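Local coordinates for protein NDP-N-acetyl-D-galactosaminuronic acid dehydrogenase (Methanosarcina mazei Go1, PDB 3G79) that probably oxidises UDP-N-acetyl-D-mannosamine to the corresponding uronate, using two molecules of NAD+ for each sugar nucleotide converted, at residues 376-381 against 417-422; 359-364 against 397-402. All coordinates share one frame; numbering follows the deposited sequence.

In the fold
Both contacts lie in the C-terminal, UDP-binding part of the enzyme, built on a parallel sheet with strand order 3-2-1-4-5-6. From the N terminus, the chain leaves strand 355-359 through 359-364, enters helix 375-385 with 376-381, and passes strand 388-392 to reach 397-402, where interaction 2 closes a loop back to 359-364. After strand 404-405 and helix 408-412 comes strand 417-420, where interaction 1 closes the second loop, back to the helix. The segments alternate, so the two loops cross. Interaction 1 binds the helix to the sheet; interaction 2 joins loops beyond two strand ends. Probable hydrogen bonds from L359 N to V419 O (2.8 Å) and between E376 OE2 and Y399 OH link them.

Interaction 1: 376-381 against 417-422; sequences EPYRDL and AIVVLA
The ring of Y378 is met at two places along its length, and both methyl groups reach it at a slant. Near its root, L421 CD2 stands 4.0 Å from Y378 CG and touches CB as well. Toward the far end, V419 CG1 lies 3.7 Å from Y378 CZ. The hydroxyl runs in against the same valine, Y378 OH being 3.4 Å from V419 CG2 with V419 CG1 almost as near, so the phenol ends on the fork of the two methyls. Y378 and V419 approach from opposite directions, helix to strand, whereas L421 lies across the tyrosine at about a right angle. Y378 owes this reach to a first torsion of 176°, which swings CG away from the backbone N and sends the ring out from the helix toward the sheet. L421 turns the other way: its CG is anti to the carbonyl carbon (chi1 -56°), and CD2 is the branch that touches. The partners offered by V419 and L421 are methyl groups, and all three residues are buried. Y378 OH is buried with no polar partner in the model. The backbones stay well apart, the CA atoms of Y378 and L421 being 9.3 Å from each other, so the two segments meet through side chains. This is the helix-on-sheet packing of a Rossmann-like alpha/beta domain. Helix 375-385 lies in the beta-alpha-beta crossover between parallel strands 355-359 and 388-392, and Y378 also rests on M358 of the first of these. Strand 417-420 pairs with 355-359 on one side and with 445-448 on the other. Helix 321-345 packs against helix 375-385, where its M336 and T340 touch Y378.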
loop_
_atom_site.group_PDB
_atom_site.type_symbol
_atom_site.label_atom_id
_atom_site.label_comp_id
_atom_site.label_asym_id
_atom_site.label_seq_id
_atom_site.Cartn_x
_atom_site.Cartn_y
_atom_site.Cartn_z
ATOM N N GLU A 376 -13.580 -14.698 17.373
ATOM C CA GLU A 376 -14.399 -14.432 18.549
ATOM C C GLU A 376 -15.638 -13.601 18.193
ATOM O O GLU A 376 -16.738 -14.097 18.348
ATOM C CB GLU A 376 -13.592 -13.808 19.681
ATOM C CG GLU A 376 -14.309 -13.755 20.976
ATOM C CD GLU A 376 -13.351 -13.758 22.154
ATOM O OE1 GLU A 376 -13.795 -13.427 23.276
ATOM O OE2 GLU A 376 -12.161 -14.121 21.968
ATOM N N PRO A 377 -15.478 -12.353 17.678
ATOM C CA PRO A 377 -16.744 -11.654 17.388
ATOM C C PRO A 377 -17.678 -12.429 16.459
ATOM O O PRO A 377 -18.874 -12.241 16.548
ATOM C CB PRO A 377 -16.308 -10.325 16.767
ATOM C CG PRO A 377 -14.924 -10.580 16.234
ATOM C CD PRO A 377 -14.311 -11.590 17.171
ATOM N N TYR A 378 -17.151 -13.300 15.603
ATOM C CA TYR A 378 -17.998 -14.117 14.733
ATOM C C TYR A 378 -18.759 -15.129 15.550
ATOM O O TYR A 378 -19.988 -15.223 15.446
ATOM C CB TYR A 378 -17.196 -14.834 13.661
ATOM C CG TYR A 378 -18.074 -15.751 12.812
ATOM C CD1 TYR A 378 -18.498 -15.374 11.514
ATOM C CD2 TYR A 378 -18.485 -17.010 13.303
ATOM C CE1 TYR A 378 -19.305 -16.222 10.758
ATOM C CE2 TYR A 378 -19.273 -17.832 12.564
ATOM C CZ TYR A 378 -19.704 -17.437 11.288
ATOM O OH TYR A 378 -20.505 -18.317 10.559
ATOM N N ARG A 379 -18.033 -15.892 16.364
ATOM C CA ARG A 379 -18.669 -16.869 17.237
ATOM C C ARG A 379 -19.773 -16.215 18.055
ATOM O O ARG A 379 -20.841 -16.806 18.257
ATOM C CB ARG A 379 -17.644 -17.549 18.152
ATOM C CG ARG A 379 -18.264 -18.451 19.192
ATOM C CD ARG A 379 -17.232 -19.061 20.080
ATOM N NE ARG A 379 -17.855 -19.858 21.100
ATOM C CZ ARG A 379 -18.186 -19.462 22.335
ATOM N NH1 ARG A 379 -17.984 -18.216 22.776
ATOM N NH2 ARG A 379 -18.760 -20.343 23.145
ATOM N N ASP A 380 -19.536 -14.983 18.480
ATOM C CA ASP A 380 -20.497 -14.272 19.307
ATOM C C ASP A 380 -21.789 -13.911 18.602
ATOM O O ASP A 380 -22.871 -14.025 19.207
ATOM C CB ASP A 380 -19.839 -13.057 19.978
ATOM C CG ASP A 380 -19.076 -13.447 21.246
ATOM O OD1 ASP A 380 -19.355 -14.533 21.803
ATOM O OD2 ASP A 380 -18.202 -12.678 21.696
ATOM N N LEU A 381 -21.685 -13.489 17.333
ATOM C CA LEU A 381 -22.852 -13.242 16.477
ATOM C C LEU A 381 -23.718 -14.484 16.295
ATOM O O LEU A 381 -24.957 -14.411 16.375
ATOM C CB LEU A 381 -22.431 -12.685 15.114
ATOM C CG LEU A 381 -21.879 -11.242 15.139
ATOM C CD1 LEU A 381 -21.143 -10.900 13.860
ATOM C CD2 LEU A 381 -22.938 -10.156 15.505
ATOM N N ALA A 417 -23.838 -25.254 8.839
ATOM C CA ALA A 417 -22.855 -24.438 8.138
ATOM C C ALA A 417 -21.439 -24.826 8.510
ATOM O O ALA A 417 -21.161 -25.056 9.677
ATOM C CB ALA A 417 -23.078 -22.984 8.446
ATOM N N ILE A 418 -20.559 -24.923 7.513
ATOM C CA ILE A 418 -19.143 -25.098 7.748
ATOM C C ILE A 418 -18.438 -23.793 7.352
ATOM O O ILE A 418 -18.507 -23.347 6.186
ATOM C CB ILE A 418 -18.561 -26.311 6.987
ATOM C CG1 ILE A 418 -19.163 -27.610 7.475
ATOM C CG2 ILE A 418 -17.036 -26.399 7.152
ATOM C CD1 ILE A 418 -19.272 -28.630 6.395
ATOM N N VAL A 419 -17.762 -23.195 8.332
ATOM C CA VAL A 419 -17.258 -21.831 8.230
ATOM C C VAL A 419 -15.743 -21.760 8.521
ATOM O O VAL A 419 -15.279 -22.148 9.589
ATOM C CB VAL A 419 -18.048 -20.915 9.154
ATOM C CG1 VAL A 419 -17.644 -19.486 8.952
ATOM C CG2 VAL A 419 -19.554 -21.069 8.858
ATOM N N VAL A 420 -14.976 -21.296 7.544
ATOM C CA VAL A 420 -13.520 -21.436 7.607
ATOM C C VAL A 420 -12.921 -20.064 7.964
ATOM O O VAL A 420 -13.157 -19.095 7.241
ATOM C CB VAL A 420 -12.963 -21.996 6.253
ATOM C CG1 VAL A 420 -11.472 -22.107 6.298
ATOM C CG2 VAL A 420 -13.558 -23.385 5.924
ATOM N N LEU A 421 -12.189 -19.975 9.087
ATOM C CA LEU A 421 -11.695 -18.659 9.560
ATOM C C LEU A 421 -10.175 -18.542 9.706
ATOM O O LEU A 421 -9.633 -17.426 9.796
ATOM C CB LEU A 421 -12.406 -18.190 10.845
ATOM C CG LEU A 421 -13.934 -18.113 10.723
ATOM C CD1 LEU A 421 -14.543 -19.458 11.052
ATOM C CD2 LEU A 421 -14.517 -17.059 11.631
ATOM N N ALA A 422 -9.501 -19.693 9.733
ATOM C CA ALA A 422 -8.049 -19.740 9.709
ATOM C C ALA A 422 -7.678 -20.504 8.475
ATOM O O ALA A 422 -8.362 -21.450 8.114
ATOM C CB ALA A 422 -7.543 -20.443 10.903
#

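Interaction 2: 359-364 against 397-402; sequences LGWAFI and VNYPGV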
loop_
_atom_site.group_PDB
_atom_site.type_symbol
_atom_site.label_atom_id
_atom_site.label_comp_id
_atom_site.label_asym_id
_atom_site.label_seq_id
_atom_site.Cartn_x
_atom_site.Cartn_y
_atom_site.Cartn_z
ATOM N N LEU A 359 -14.283 -23.813 11.671
ATOM C CA LEU A 359 -12.992 -24.396 11.357
ATOM C C LEU A 359 -11.944 -23.329 11.484
ATOM O O LEU A 359 -11.735 -22.544 10.573
ATOM C CB LEU A 359 -13.008 -24.926 9.937
ATOM C CG LEU A 359 -13.469 -26.371 9.746
ATOM C CD1 LEU A 359 -14.749 -26.681 10.487
ATOM C CD2 LEU A 359 -13.600 -26.607 8.245
ATOM N N GLY A 360 -11.301 -23.250 12.633
ATOM C CA GLY A 360 -10.258 -22.242 12.772
ATOM C C GLY A 360 -10.545 -21.189 13.813
ATOM O O GLY A 360 -11.493 -20.386 13.671
ATOM N N TRP A 361 -9.719 -21.204 14.863
ATOM C CA TRP A 361 -9.794 -20.241 15.943
ATOM C C TRP A 361 -8.560 -19.330 15.983
ATOM O O TRP A 361 -8.701 -18.132 16.198
ATOM C CB TRP A 361 -9.973 -20.968 17.268
ATOM C CG TRP A 361 -10.150 -20.060 18.429
ATOM C CD1 TRP A 361 -9.226 -19.759 19.354
ATOM C CD2 TRP A 361 -11.339 -19.343 18.796
ATOM N NE1 TRP A 361 -9.753 -18.919 20.297
ATOM C CE2 TRP A 361 -11.053 -18.649 19.976
ATOM C CE3 TRP A 361 -12.621 -19.253 18.257
ATOM C CZ2 TRP A 361 -11.987 -17.843 20.613
ATOM C CZ3 TRP A 361 -13.545 -18.471 18.890
ATOM C CH2 TRP A 361 -13.233 -17.777 20.061
ATOM N N ALA A 362 -7.348 -19.869 15.794
ATOM C CA ALA A 362 -6.198 -18.991 15.529
ATOM C C ALA A 362 -6.436 -18.240 14.219
ATOM O O ALA A 362 -7.350 -18.580 13.491
ATOM C CB ALA A 362 -4.944 -19.768 15.455
ATOM N N PHE A 363 -5.647 -17.224 13.902
ATOM C CA PHE A 363 -5.924 -16.480 12.647
ATOM C C PHE A 363 -4.807 -16.538 11.601
ATOM O O PHE A 363 -5.023 -16.095 10.474
ATOM C CB PHE A 363 -6.370 -15.031 12.917
ATOM C CG PHE A 363 -5.432 -14.278 13.803
ATOM C CD1 PHE A 363 -4.431 -13.478 13.246
ATOM C CD2 PHE A 363 -5.526 -14.395 15.190
ATOM C CE1 PHE A 363 -3.535 -12.783 14.070
ATOM C CE2 PHE A 363 -4.634 -13.735 16.040
ATOM C CZ PHE A 363 -3.637 -12.919 15.493
ATOM N N ILE A 364 -3.646 -17.104 11.967
ATOM C CA ILE A 364 -2.552 -17.397 11.004
ATOM C C ILE A 364 -2.465 -18.872 10.634
ATOM O O ILE A 364 -2.542 -19.729 11.500
ATOM C CB ILE A 364 -1.109 -16.951 11.475
ATOM C CG1 ILE A 364 -1.130 -15.691 12.345
ATOM C CG2 ILE A 364 -0.195 -16.759 10.255
ATOM C CD1 ILE A 364 -1.164 -16.015 13.794
ATOM N N VAL A 397 -4.885 -24.648 22.146
ATOM C CA VAL A 397 -5.403 -25.309 23.319
ATOM C C VAL A 397 -5.570 -24.264 24.429
ATOM O O VAL A 397 -4.729 -23.365 24.586
ATOM C CB VAL A 397 -4.520 -26.541 23.721
ATOM C CG1 VAL A 397 -3.202 -26.103 24.359
ATOM C CG2 VAL A 397 -5.302 -27.531 24.605
ATOM N N ASN A 398 -6.679 -24.358 25.161
ATOM C CA ASN A 398 -6.882 -23.574 26.384
ATOM C C ASN A 398 -7.131 -22.104 26.125
ATOM O O ASN A 398 -6.321 -21.250 26.500
ATOM C CB ASN A 398 -5.709 -23.743 27.369
ATOM C CG ASN A 398 -5.787 -25.035 28.155
ATOM O OD1 ASN A 398 -4.780 -25.723 28.339
ATOM N ND2 ASN A 398 -6.987 -25.375 28.625
ATOM N N TYR A 399 -8.244 -21.812 25.469
ATOM C CA TYR A 399 -8.672 -20.432 25.352
ATOM C C TYR A 399 -9.508 -20.148 26.581
ATOM O O TYR A 399 -10.240 -21.037 27.056
ATOM C CB TYR A 399 -9.473 -20.183 24.072
ATOM C CG TYR A 399 -9.543 -18.734 23.645
ATOM C CD1 TYR A 399 -8.482 -18.134 22.964
ATOM C CD2 TYR A 399 -10.669 -17.961 23.908
ATOM C CE1 TYR A 399 -8.550 -16.813 22.545
ATOM C CE2 TYR A 399 -10.737 -16.619 23.508
ATOM C CZ TYR A 399 -9.676 -16.068 22.825
ATOM O OH TYR A 399 -9.740 -14.760 22.420
ATOM N N PRO A 400 -9.383 -18.921 27.124
ATOM C CA PRO A 400 -10.149 -18.604 28.335
ATOM C C PRO A 400 -11.679 -18.514 28.077
ATOM O O PRO A 400 -12.123 -17.772 27.183
ATOM C CB PRO A 400 -9.542 -17.262 28.796
ATOM C CG PRO A 400 -8.265 -17.078 27.953
ATOM C CD PRO A 400 -8.518 -17.802 26.694
ATOM N N GLY A 401 -12.439 -19.295 28.858
ATOM C CA GLY A 401 -13.910 -19.326 28.836
ATOM C C GLY A 401 -14.544 -19.707 27.504
ATOM O O GLY A 401 -15.662 -19.285 27.217
ATOM N N VAL A 402 -13.833 -20.501 26.698
ATOM C CA VAL A 402 -14.242 -20.876 25.331
ATOM C C VAL A 402 -13.632 -22.248 24.987
ATOM O O VAL A 402 -12.416 -22.399 24.994
ATOM C CB VAL A 402 -13.788 -19.780 24.296
ATOM C CG1 VAL A 402 -13.665 -20.320 22.893
ATOM C CG2 VAL A 402 -14.725 -18.589 24.304
#
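W361 and Y399 meet from two irregular loops, their CA atoms 9.5 Å apart. The first loop leaves strand 355-359 through G360 at a positive phi of 116°, a conformation readily open to glycine. The second folds into a type II beta turn from Y399 to V402; P400 and G401 take its two central positions, and the positive phi of G401 suits the turn. The turn presents Y399 and V402 together to the indole. W361 has CG anti to its own N (chi1 -176°), carrying the ring out to meet both. Its edge points at the face of Y399 in a T-shaped stack, planes at 83°, with the five-membered ring and phenol centroids 4.4 Å apart. W361 NE1 sits over the phenol near its rim, 3.1 Å from Y399 CD1. W361 CZ2 comes to 3.4 Å from Y399 CE2. P400 CD lies over the opposite face of the phenol, which is thus held between proline and indole. V402 CG1 adds a CH-pi contact over one face of the indole's six-membered ring, 4.1 Å from its centroid. Beyond the two loops, Y399 OH forms a hydrogen bond with OE2 of E376 on helix 375-385, which fixes the position of the phenol's far end; the groups on its two faces hinder its turning. The contact is largely aromatic, with apolar packing from V402: the indole edge, with its polarised N-H, should be weakly positive and meet the electron-rich phenol face, so electrostatic attraction and dispersion probably act together.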